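Local coordinates for protein lysine cyclodeaminase (Streptomyces pristinaespiralis, PDB 5YU3) that probably converts L-lysine to L-pipecolic acid with loss of ammonia, and also recognises L-ornithine and L-2,4-diaminobutyric acid, using bound NAD, at residues M1-L6 with A107-D113; L154-S158 with A183-V188; T254-Q260 with V298-F304. All blocks are in the same frame, centred on the assembly; numbering follows the deposited sequence.

Interaction 1 (M1-L6 with A107-D113); sequences METWVL and ALTALMD
Thr3 meets Leu108 at the start of a parallel strand pair, 3-6 beside 108-113. From CB, which lies near the carbonyl oxygen of Leu108, the threonine side chain forks. OG1 lies anti to its own carbonyl carbon (chi1 -63°) and reaches across to donate to Leu108 O at 2.8 Å, from above the carbonyl plane. CG2 takes the other branch and rests on the leucine side chain, 3.8 Å from Leu108 CG. One branch thus serves a backbone acceptor and the other adds to an apolar surface.

Further along, three backbone bonds join the strands. Trp4 N donates to Thr109 O at 2.9 Å. Leu111 N then donates to Trp4 O at 3.0 Å, and Leu6 N to Leu111 O at 2.9 Å. Thr109 O also takes a bond from a water. Leu6 CB touches Met112 CB at 3.9 Å. At the outer end, the bent chain of Met1 brings CE against Ala107 CB, 3.8 Å away.

Leu111 packs on Leu111 of the second subunit, so this part of the sheet faces the dimer partner. Thr109 and Ala110 form a classic beta bulge opposite Arg100 of strand 94-102. Strand 3-6 lies between 108-113 and 326-328 in the mixed sheet. Trp4 leans on Leu316 and Ala320 of helix 305-321, and its NE1 is bonded to Leu324 O.

Interaction 2 (L154-S158 with A183-V188); sequences LHALS and AAFTGV
The NAD-binding domain has a Rossmann-like parallel sheet, and this contact joins its helix 148-160 to the turn between helix 179-183 and strand 189-192. Leu154 carries the apolar half. Its CG is anti to the backbone N (chi1 167°), which sends both methyls toward the turn. CD2 presses on Ala183 CB at 3.4 Å, a tight carbon contact, and also meets Thr186 OG1. CD1 lies against Val188 CB at 3.9 Å, the two side chains passing in opposite directions. Ser158 CB adds a contact to Val188 CG2.

His155 and Phe185 form an edge-to-face pair. The edge of the phenyl ring, CE2 and CZ, points at one face of the imidazole, with the planes at 67° and the centroids 5.0 Å apart. Thr186 CG2 sits over the centre of one face of the Phe185 ring. The imidazole is also held by its nitrogens: ND1 bonds Tyr341 OH of the second subunit, and NE2 bonds Asp21.

The hydroxyls of Ser158 and Thr186 bond mainly within their own segments. Ser158 OG donates to His155 O at 2.7 Å. A water gives one hydrogen to Ser158 OG and the other to Thr186 O, bridging the two segments. Thr186 OG1 donates to Ala183 O at 2.7 Å and accepts from Val188 N at 3.3 Å. The last bond closes an ST turn leading into strand 189-192, outermost in this chain's Rossmann-like sheet.

Interaction 3 (T254-Q260 with V298-F304); sequences TADHPEQ and VFDSTGF. With NA (sodium ion), chain E; NAD (nicotinamide-adenine-dinucleotide), chain F; PRO (proline), chain G.
The Phe299 ring has Ser301 CA over one face, while Asp256 CB, 3.7 Å from CE1, and Thr254 O lie at its edge. His257 and Phe304 make a second aromatic contact. The edge of the imidazole is turned toward the face of the phenyl ring in an offset edge-to-face pair, with planes at 70°. His257 ND1 caps the following helix by accepting from Gln260 N, and its NE2 bonds Ser46 O.

The Asp256 carboxylate is the polar centre. With CG between its backbone N and carbonyl carbon (chi1 57°), it turns to the loop after strand 297-300. OD2 accepts from Gly303 N through its syn lone pair at 2.8 Å, and from Thr302 N at 2.9 Å, the latter tilted out of the carboxylate plane. OD1 takes the hydroxyl of Thr302, OG1 lying 2.9 Å away. Thr302 OG1 in turn accepts from Gln260 NE2 at 3.1 Å, close to the amide plane. Replacing Asp256 by an alanine is likely to leave the Thr302 and Gly303 amides without their acceptor and the Thr302 hydroxyl with no carboxylate to donate to.

Before the loop, strands 252-255 and 297-300 run parallel, joined by bonds such as Asp300 N to Thr254 O.

The braced loop lines the cofactor and proline pocket. Asp300 OD1, at 2.8 Å, and Ser301 O bind the sodium ion, with Ala232 O and Gly234 O. Asp300 OD2 accepts from Cys267 N, and OD1 also from Glu266 N. The NAD carboxamide N7N donates to Ser301 OG at 3.2 Å. Gly303 CA lies against NAD and the bound proline, where a side chain would strike the proline carboxylate. Such a loop, at the carboxyl end of a parallel strand, is characteristic of a Rossmann-type cofactor site.

The three contacts share no strand or helix and do not touch. Interaction 1 belongs to the mixed sheet and lies largely buried beside the second subunit. Interaction 3 lies in the parallel sheet and the loops after its strands; interaction 2 joins a helix beside that sheet to the loop leading into strand 189-192, at the other end from 252-255. Interaction 3 is fully buried and polar at its centre, as suits a loop that meets cofactor, ligand and metal. Interaction 2 is only partly buried; methyl groups, an aromatic pair and one bridging water carry it. Interaction 1 relies mainly on strand-to-strand backbone bonds. The second subunit touches interactions 1 and 2, but not the segments of interaction 3.

Interaction 1 (M1-L6 with A107-D113)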
loop_
_atom_site.group_PDB
_atom_site.type_symbol
_atom_site.label_atom_id
_atom_site.label_comp_id
_atom_site.label_asym_id
_atom_site.label_seq_id
_atom_site.Cartn_x
_atom_site.Cartn_y
_atom_site.Cartn_z
ATOM N N MET A 1 -1.461 14.034 18.423
ATOM C CA MET A 1 -1.114 13.867 17.012
ATOM C C MET A 1 -2.341 13.591 16.151
ATOM O O MET A 1 -3.162 12.730 16.469
ATOM C CB MET A 1 -0.110 12.732 16.840
ATOM C CG MET A 1 1.181 12.915 17.617
ATOM S SD MET A 1 2.280 11.500 17.385
ATOM C CE MET A 1 2.382 11.436 15.598
ATOM N N GLU A 2 -2.481 14.324 15.054
ATOM C CA GLU A 2 -3.570 14.075 14.127
ATOM C C GLU A 2 -3.026 14.093 12.709
ATOM O O GLU A 2 -1.988 14.705 12.431
ATOM C CB GLU A 2 -4.690 15.105 14.275
ATOM C CG GLU A 2 -5.388 15.078 15.629
ATOM C CD GLU A 2 -6.379 16.213 15.775
ATOM O OE1 GLU A 2 -5.963 17.375 15.609
ATOM O OE2 GLU A 2 -7.571 15.944 16.041
ATOM N N THR A 3 -3.733 13.406 11.820
ATOM C CA THR A 3 -3.341 13.361 10.423
ATOM C C THR A 3 -3.727 14.663 9.738
ATOM O O THR A 3 -4.851 15.150 9.899
ATOM C CB THR A 3 -4.006 12.175 9.725
ATOM O OG1 THR A 3 -3.558 10.954 10.322
ATOM C CG2 THR A 3 -3.650 12.146 8.248
ATOM N N TRP A 4 -2.798 15.223 8.971
ATOM C CA TRP A 4 -3.077 16.398 8.153
ATOM C C TRP A 4 -3.724 15.922 6.859
ATOM O O TRP A 4 -3.078 15.243 6.054
ATOM C CB TRP A 4 -1.776 17.143 7.888
ATOM C CG TRP A 4 -1.883 18.444 7.152
ATOM C CD1 TRP A 4 -2.992 19.226 6.993
ATOM C CD2 TRP A 4 -0.812 19.116 6.482
ATOM N NE1 TRP A 4 -2.670 20.352 6.257
ATOM C CE2 TRP A 4 -1.341 20.299 5.925
ATOM C CE3 TRP A 4 0.542 18.820 6.283
ATOM C CZ2 TRP A 4 -0.561 21.194 5.200
ATOM C CZ3 TRP A 4 1.318 19.709 5.553
ATOM C CH2 TRP A 4 0.762 20.886 5.025
ATOM N N VAL A 5 -5.001 16.235 6.664
ATOM C CA VAL A 5 -5.729 15.829 5.464
ATOM C C VAL A 5 -5.897 17.056 4.583
ATOM O O VAL A 5 -6.457 18.068 5.019
ATOM C CB VAL A 5 -7.094 15.206 5.789
ATOM C CG1 VAL A 5 -7.840 14.878 4.508
ATOM C CG2 VAL A 5 -6.922 13.943 6.626
ATOM N N LEU A 6 -5.431 16.962 3.343
ATOM C CA LEU A 6 -5.727 17.970 2.331
ATOM C C LEU A 6 -6.951 17.506 1.548
ATOM O O LEU A 6 -6.864 16.566 0.758
ATOM C CB LEU A 6 -4.529 18.174 1.409
ATOM C CG LEU A 6 -3.246 18.722 2.027
ATOM C CD1 LEU A 6 -2.245 19.040 0.926
ATOM C CD2 LEU A 6 -3.538 19.962 2.872
ATOM N N ALA A 107 3.483 6.688 12.210
ATOM C CA ALA A 107 2.169 7.318 12.229
ATOM C C ALA A 107 1.823 7.939 10.878
ATOM O O ALA A 107 2.683 8.511 10.205
ATOM C CB ALA A 107 2.105 8.386 13.319
ATOM N N LEU A 108 0.549 7.851 10.505
ATOM C CA LEU A 108 0.045 8.527 9.306
ATOM C C LEU A 108 0.025 10.038 9.546
ATOM O O LEU A 108 -0.756 10.525 10.365
ATOM C CB LEU A 108 -1.351 8.004 8.973
ATOM C CG LEU A 108 -2.120 8.714 7.858
ATOM C CD1 LEU A 108 -1.416 8.474 6.522
ATOM C CD2 LEU A 108 -3.583 8.255 7.788
ATOM N N THR A 109 0.880 10.791 8.843
ATOM C CA THR A 109 0.994 12.227 9.101
ATOM C C THR A 109 0.279 13.102 8.079
ATOM O O THR A 109 -0.107 14.228 8.414
ATOM C CB THR A 109 2.464 12.667 9.166
ATOM O OG1 THR A 109 3.132 12.342 7.940
ATOM C CG2 THR A 109 3.202 12.001 10.348
ATOM N N ALA A 110 0.093 12.634 6.848
ATOM C CA ALA A 110 -0.530 13.472 5.833
ATOM C C ALA A 110 -1.165 12.596 4.763
ATOM O O ALA A 110 -0.691 11.488 4.479
ATOM C CB ALA A 110 0.490 14.439 5.217
ATOM N N LEU A 111 -2.257 13.101 4.187
ATOM C CA LEU A 111 -3.031 12.380 3.183
ATOM C C LEU A 111 -3.638 13.382 2.209
ATOM O O LEU A 111 -4.222 14.375 2.648
ATOM C CB LEU A 111 -4.138 11.559 3.860
ATOM C CG LEU A 111 -5.137 10.861 2.944
ATOM C CD1 LEU A 111 -4.420 9.810 2.116
ATOM C CD2 LEU A 111 -6.243 10.232 3.780
ATOM N N MET A 112 -3.532 13.119 0.900
ATOM C CA MET A 112 -4.056 14.055 -0.095
ATOM C C MET A 112 -4.470 13.324 -1.365
ATOM O O MET A 112 -4.122 12.160 -1.589
ATOM C CB MET A 112 -3.024 15.141 -0.447
ATOM C CG MET A 112 -1.758 14.594 -1.114
ATOM S SD MET A 112 -0.643 15.894 -1.695
ATOM C CE MET A 112 -1.586 16.537 -3.076
ATOM N N ASP A 113 -5.224 14.044 -2.201
ATOM C CA ASP A 113 -5.583 13.571 -3.537
ATOM C C ASP A 113 -4.346 13.168 -4.328
ATOM O O ASP A 113 -3.291 13.805 -4.237
ATOM C CB ASP A 113 -6.312 14.679 -4.305
ATOM C CG ASP A 113 -6.456 14.362 -5.782
ATOM O OD1 ASP A 113 -7.128 13.359 -6.094
ATOM O OD2 ASP A 113 -5.913 15.114 -6.626
HETATM O O HOH W 1 0.841 15.641 10.640
#

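Interaction 2 (L154-S158 with A183-V188)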
loop_
_atom_site.group_PDB
_atom_site.type_symbol
_atom_site.label_atom_id
_atom_site.label_comp_id
_atom_site.label_asym_id
_atom_site.label_seq_id
_atom_site.Cartn_x
_atom_site.Cartn_y
_atom_site.Cartn_z
ATOM N N LEU A 154 0.899 17.947 -22.804
ATOM C CA LEU A 154 0.952 19.174 -23.595
ATOM C C LEU A 154 1.347 20.366 -22.726
ATOM O O LEU A 154 2.217 21.158 -23.103
ATOM C CB LEU A 154 -0.397 19.418 -24.273
ATOM C CG LEU A 154 -0.544 20.833 -24.856
ATOM C CD1 LEU A 154 0.538 21.094 -25.893
ATOM C CD2 LEU A 154 -1.900 21.012 -25.470
ATOM N N HIS A 155 0.765 20.477 -21.532
ATOM C CA HIS A 155 1.049 21.638 -20.698
ATOM C C HIS A 155 2.518 21.679 -20.294
ATOM O O HIS A 155 3.205 22.684 -20.515
ATOM C CB HIS A 155 0.141 21.639 -19.466
ATOM C CG HIS A 155 0.389 22.798 -18.555
ATOM N ND1 HIS A 155 0.257 22.719 -17.184
ATOM C CD2 HIS A 155 0.772 24.069 -18.827
ATOM C CE1 HIS A 155 0.542 23.897 -16.653
ATOM N NE2 HIS A 155 0.861 24.732 -17.628
ATOM N N ALA A 156 3.030 20.582 -19.718
ATOM C CA ALA A 156 4.428 20.560 -19.285
ATOM C C ALA A 156 5.384 20.803 -20.451
ATOM O O ALA A 156 6.342 21.573 -20.333
ATOM C CB ALA A 156 4.754 19.225 -18.611
ATOM N N LEU A 157 5.165 20.122 -21.578
ATOM C CA LEU A 157 6.093 20.281 -22.694
ATOM C C LEU A 157 6.064 21.701 -23.241
ATOM O O LEU A 157 7.107 22.225 -23.652
ATOM C CB LEU A 157 5.781 19.265 -23.797
ATOM C CG LEU A 157 6.072 17.831 -23.341
ATOM C CD1 LEU A 157 5.502 16.819 -24.331
ATOM C CD2 LEU A 157 7.566 17.624 -23.127
ATOM N N SER A 158 4.893 22.348 -23.223
ATOM C CA SER A 158 4.801 23.730 -23.688
ATOM C C SER A 158 5.584 24.693 -22.802
ATOM O O SER A 158 5.905 25.797 -23.254
ATOM C CB SER A 158 3.333 24.172 -23.787
ATOM O OG SER A 158 2.805 24.528 -22.506
ATOM N N ALA A 183 -7.195 21.920 -23.919
ATOM C CA ALA A 183 -5.834 22.407 -24.124
ATOM C C ALA A 183 -5.745 23.915 -24.326
ATOM O O ALA A 183 -4.634 24.458 -24.342
ATOM C CB ALA A 183 -5.221 21.729 -25.354
ATOM N N ALA A 184 -6.885 24.593 -24.474
ATOM C CA ALA A 184 -6.892 25.976 -24.953
ATOM C C ALA A 184 -5.998 26.887 -24.120
ATOM O O ALA A 184 -5.297 27.752 -24.668
ATOM C CB ALA A 184 -8.329 26.508 -24.965
ATOM N N PHE A 185 -6.001 26.710 -22.794
ATOM C CA PHE A 185 -5.281 27.626 -21.916
ATOM C C PHE A 185 -3.790 27.664 -22.209
ATOM O O PHE A 185 -3.137 28.667 -21.900
ATOM C CB PHE A 185 -5.519 27.259 -20.437
ATOM C CG PHE A 185 -4.683 26.094 -19.939
ATOM C CD1 PHE A 185 -5.125 24.791 -20.099
ATOM C CD2 PHE A 185 -3.469 26.311 -19.290
ATOM C CE1 PHE A 185 -4.362 23.713 -19.637
ATOM C CE2 PHE A 185 -2.698 25.230 -18.830
ATOM C CZ PHE A 185 -3.154 23.939 -19.005
ATOM N N THR A 186 -3.235 26.597 -22.808
ATOM C CA THR A 186 -1.804 26.547 -23.084
ATOM C C THR A 186 -1.400 27.442 -24.238
ATOM O O THR A 186 -0.208 27.750 -24.376
ATOM C CB THR A 186 -1.366 25.122 -23.427
ATOM O OG1 THR A 186 -1.992 24.727 -24.657
ATOM C CG2 THR A 186 -1.770 24.150 -22.318
ATOM N N GLY A 187 -2.346 27.828 -25.087
ATOM C CA GLY A 187 -2.028 28.617 -26.257
ATOM C C GLY A 187 -1.420 27.839 -27.405
ATOM O O GLY A 187 -1.027 28.453 -28.408
ATOM N N VAL A 188 -1.305 26.518 -27.290
ATOM C CA VAL A 188 -0.776 25.688 -28.372
ATOM C C VAL A 188 -1.943 25.265 -29.254
ATOM O O VAL A 188 -2.887 24.621 -28.782
ATOM C CB VAL A 188 -0.022 24.466 -27.819
ATOM C CG1 VAL A 188 0.471 23.577 -28.966
ATOM C CG2 VAL A 188 1.140 24.896 -26.943
HETATM O O HOH W 2 1.846 27.036 -22.177
#

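Interaction 3 (T254-Q260 with V298-F304)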
loop_
_atom_site.group_PDB
_atom_site.type_symbol
_atom_site.label_atom_id
_atom_site.label_comp_id
_atom_site.label_asym_id
_atom_site.label_seq_id
_atom_site.Cartn_x
_atom_site.Cartn_y
_atom_site.Cartn_z
ATOM N N THR A 254 15.837 5.584 -22.851
ATOM C CA THR A 254 16.105 5.813 -21.434
ATOM C C THR A 254 14.827 5.541 -20.648
ATOM O O THR A 254 13.755 6.035 -21.011
ATOM C CB THR A 254 16.610 7.238 -21.168
ATOM O OG1 THR A 254 16.880 7.398 -19.765
ATOM C CG2 THR A 254 15.595 8.301 -21.612
ATOM N N ALA A 255 14.929 4.726 -19.603
ATOM C CA ALA A 255 13.783 4.416 -18.757
ATOM C C ALA A 255 13.847 5.233 -17.476
ATOM O O ALA A 255 14.930 5.569 -16.993
ATOM C CB ALA A 255 13.745 2.928 -18.400
ATOM N N ASP A 256 12.673 5.548 -16.917
ATOM C CA ASP A 256 12.689 6.203 -15.614
ATOM C C ASP A 256 13.132 5.236 -14.526
ATOM O O ASP A 256 13.811 5.634 -13.572
ATOM C CB ASP A 256 11.321 6.838 -15.288
ATOM C CG ASP A 256 10.135 5.863 -15.301
ATOM O OD1 ASP A 256 10.244 4.639 -15.594
ATOM O OD2 ASP A 256 9.018 6.369 -15.025
ATOM N N HIS A 257 12.828 3.965 -14.698
ATOM C CA HIS A 257 13.049 2.951 -13.665
ATOM C C HIS A 257 13.311 1.670 -14.435
ATOM O O HIS A 257 12.368 1.014 -14.894
ATOM C CB HIS A 257 11.828 2.830 -12.755
ATOM C CG HIS A 257 12.048 2.010 -11.521
ATOM N ND1 HIS A 257 12.451 0.691 -11.560
ATOM C CD2 HIS A 257 11.883 2.317 -10.211
ATOM C CE1 HIS A 257 12.536 0.225 -10.324
ATOM N NE2 HIS A 257 12.199 1.192 -9.487
ATOM N N PRO A 258 14.581 1.320 -14.668
ATOM C CA PRO A 258 14.870 0.193 -15.578
ATOM C C PRO A 258 14.138 -1.097 -15.247
ATOM O O PRO A 258 13.528 -1.709 -16.137
ATOM C CB PRO A 258 16.384 0.052 -15.453
ATOM C CG PRO A 258 16.845 1.534 -15.039
ATOM C CD PRO A 258 15.865 2.033 -14.319
ATOM N N GLU A 259 14.177 -1.530 -13.985
ATOM C CA GLU A 259 13.536 -2.795 -13.638
ATOM C C GLU A 259 12.035 -2.732 -13.885
ATOM O O GLU A 259 11.445 -3.672 -14.427
ATOM C CB GLU A 259 13.829 -3.164 -12.184
ATOM C CG GLU A 259 13.293 -4.534 -11.801
ATOM C CD GLU A 259 13.765 -5.014 -10.433
ATOM O OE1 GLU A 259 14.089 -4.170 -9.577
ATOM O OE2 GLU A 259 13.806 -6.246 -10.216
ATOM N N GLN A 260 11.401 -1.622 -13.508
ATOM C CA GLN A 260 9.969 -1.474 -13.754
ATOM C C GLN A 260 9.653 -1.420 -15.244
ATOM O O GLN A 260 8.636 -1.964 -15.691
ATOM C CB GLN A 260 9.475 -0.203 -13.082
ATOM C CG GLN A 260 8.058 -0.250 -12.626
ATOM C CD GLN A 260 7.840 0.743 -11.525
ATOM O OE1 GLN A 260 7.878 0.397 -10.343
ATOM N NE2 GLN A 260 7.655 2.005 -11.900
ATOM N N VAL A 298 13.645 7.623 -27.123
ATOM C CA VAL A 298 12.417 7.243 -26.436
ATOM C C VAL A 298 12.672 7.338 -24.942
ATOM O O VAL A 298 13.650 6.771 -24.443
ATOM C CB VAL A 298 11.960 5.819 -26.793
ATOM C CG1 VAL A 298 10.811 5.391 -25.870
ATOM C CG2 VAL A 298 11.548 5.743 -28.255
ATOM N N PHE A 299 11.797 8.054 -24.238
ATOM C CA PHE A 299 11.752 8.045 -22.776
ATOM C C PHE A 299 10.647 7.072 -22.397
ATOM O O PHE A 299 9.467 7.327 -22.672
ATOM C CB PHE A 299 11.489 9.447 -22.220
ATOM C CG PHE A 299 11.088 9.478 -20.749
ATOM C CD1 PHE A 299 11.764 8.713 -19.804
ATOM C CD2 PHE A 299 10.049 10.300 -20.322
ATOM C CE1 PHE A 299 11.406 8.748 -18.446
ATOM C CE2 PHE A 299 9.686 10.360 -18.971
ATOM C CZ PHE A 299 10.365 9.573 -18.024
ATOM N N ASP A 300 11.039 5.940 -21.816
ATOM C CA ASP A 300 10.106 4.905 -21.379
ATOM C C ASP A 300 9.657 5.240 -19.962
ATOM O O ASP A 300 10.382 4.991 -18.995
ATOM C CB ASP A 300 10.766 3.531 -21.440
ATOM C CG ASP A 300 9.767 2.403 -21.291
ATOM O OD1 ASP A 300 8.546 2.670 -21.365
ATOM O OD2 ASP A 300 10.201 1.236 -21.132
ATOM N N SER A 301 8.456 5.811 -19.846
ATOM C CA SER A 301 7.926 6.321 -18.587
ATOM C C SER A 301 6.946 5.306 -18.011
ATOM O O SER A 301 5.998 4.886 -18.692
ATOM C CB SER A 301 7.239 7.675 -18.799
ATOM O OG SER A 301 6.737 8.206 -17.576
ATOM N N THR A 302 7.187 4.897 -16.767
ATOM C CA THR A 302 6.265 4.044 -16.036
ATOM C C THR A 302 5.740 4.689 -14.768
ATOM O O THR A 302 4.696 4.251 -14.264
ATOM C CB THR A 302 6.930 2.706 -15.662
ATOM O OG1 THR A 302 8.038 2.952 -14.782
ATOM C CG2 THR A 302 7.419 1.995 -16.923
ATOM N N GLY A 303 6.417 5.722 -14.262
ATOM C CA GLY A 303 6.050 6.374 -13.014
ATOM C C GLY A 303 6.645 5.631 -11.837
ATOM O O GLY A 303 6.628 4.398 -11.810
ATOM N N PHE A 304 7.207 6.347 -10.870
ATOM C CA PHE A 304 7.653 5.659 -9.674
ATOM C C PHE A 304 7.462 6.577 -8.476
ATOM O O PHE A 304 7.346 7.803 -8.605
ATOM C CB PHE A 304 9.103 5.118 -9.811
ATOM C CG PHE A 304 10.172 6.161 -10.006
ATOM C CD1 PHE A 304 10.321 6.826 -11.226
ATOM C CD2 PHE A 304 11.086 6.423 -8.994
ATOM C CE1 PHE A 304 11.328 7.762 -11.409
ATOM C CE2 PHE A 304 12.103 7.363 -9.169
ATOM C CZ PHE A 304 12.224 8.031 -10.382
HETATM NA NA NA E . 5.860 3.354 -20.917
HETATM P PA NAD F . -7.546 8.274 -20.044
HETATM O O1A NAD F . -8.565 7.178 -20.010
HETATM O O2A NAD F . -7.898 9.650 -19.514
HETATM O O5B NAD F . -7.107 8.501 -21.576
HETATM C C5B NAD F . -6.626 7.398 -22.353
HETATM C C4B NAD F . -7.041 7.673 -23.791
HETATM O O4B NAD F . -6.441 6.700 -24.649
HETATM C C3B NAD F . -8.554 7.531 -23.982
HETATM O O3B NAD F . -9.111 8.772 -24.471
HETATM C C2B NAD F . -8.691 6.419 -25.010
HETATM O O2B NAD F . -9.759 6.611 -25.934
HETATM C C1B NAD F . -7.357 6.491 -25.718
HETATM N N9A NAD F . -6.937 5.285 -26.464
HETATM C C8A NAD F . -7.137 3.985 -26.149
HETATM N N7A NAD F . -6.565 3.174 -27.096
HETATM C C5A NAD F . -5.991 3.982 -28.018
HETATM C C6A NAD F . -5.231 3.817 -29.272
HETATM N N6A NAD F . -4.940 2.585 -29.752
HETATM N N1A NAD F . -4.812 4.936 -29.904
HETATM C C2A NAD F . -5.075 6.180 -29.463
HETATM N N3A NAD F . -5.775 6.409 -28.339
HETATM C C4A NAD F . -6.240 5.368 -27.595
HETATM O O3 NAD F . -6.231 7.722 -19.265
HETATM P PN NAD F . -4.927 8.553 -18.852
HETATM O O1N NAD F . -4.654 9.584 -19.921
HETATM O O2N NAD F . -5.083 8.975 -17.407
HETATM O O5D NAD F . -3.784 7.416 -18.872
HETATM C C5D NAD F . -3.271 6.933 -20.116
HETATM C C4D NAD F . -2.144 5.940 -19.833
HETATM O O4D NAD F . -1.116 6.574 -19.073
HETATM C C3D NAD F . -2.618 4.766 -18.992
HETATM O O3D NAD F . -1.933 3.575 -19.438
HETATM C C2D NAD F . -2.119 5.109 -17.606
HETATM O O2D NAD F . -2.006 3.965 -16.749
HETATM C C1D NAD F . -0.788 5.740 -17.960
HETATM N N1N NAD F . -0.181 6.544 -16.907
HETATM C C2N NAD F . 1.157 6.570 -16.837
HETATM C C3N NAD F . 1.807 7.310 -15.860
HETATM C C7N NAD F . 3.300 7.319 -15.837
HETATM O O7N NAD F . 3.893 7.759 -14.874
HETATM N N7N NAD F . 3.955 6.873 -16.923
HETATM C C4N NAD F . 1.062 8.073 -14.956
HETATM C C5N NAD F . -0.326 8.048 -15.076
HETATM C C6N NAD F . -0.935 7.280 -16.070
HETATM N N PRO G . 1.294 4.100 -13.553
HETATM C CA PRO G . 0.516 5.194 -12.762
HETATM C C PRO G . 1.454 5.890 -11.736
HETATM O O PRO G . 0.841 6.519 -10.855
HETATM C CB PRO G . -0.439 4.539 -12.221
HETATM C CG PRO G . -0.821 3.443 -13.345
HETATM C CD PRO G . 0.152 3.426 -14.199
HETATM O OXT PRO G . 2.735 5.875 -11.798
#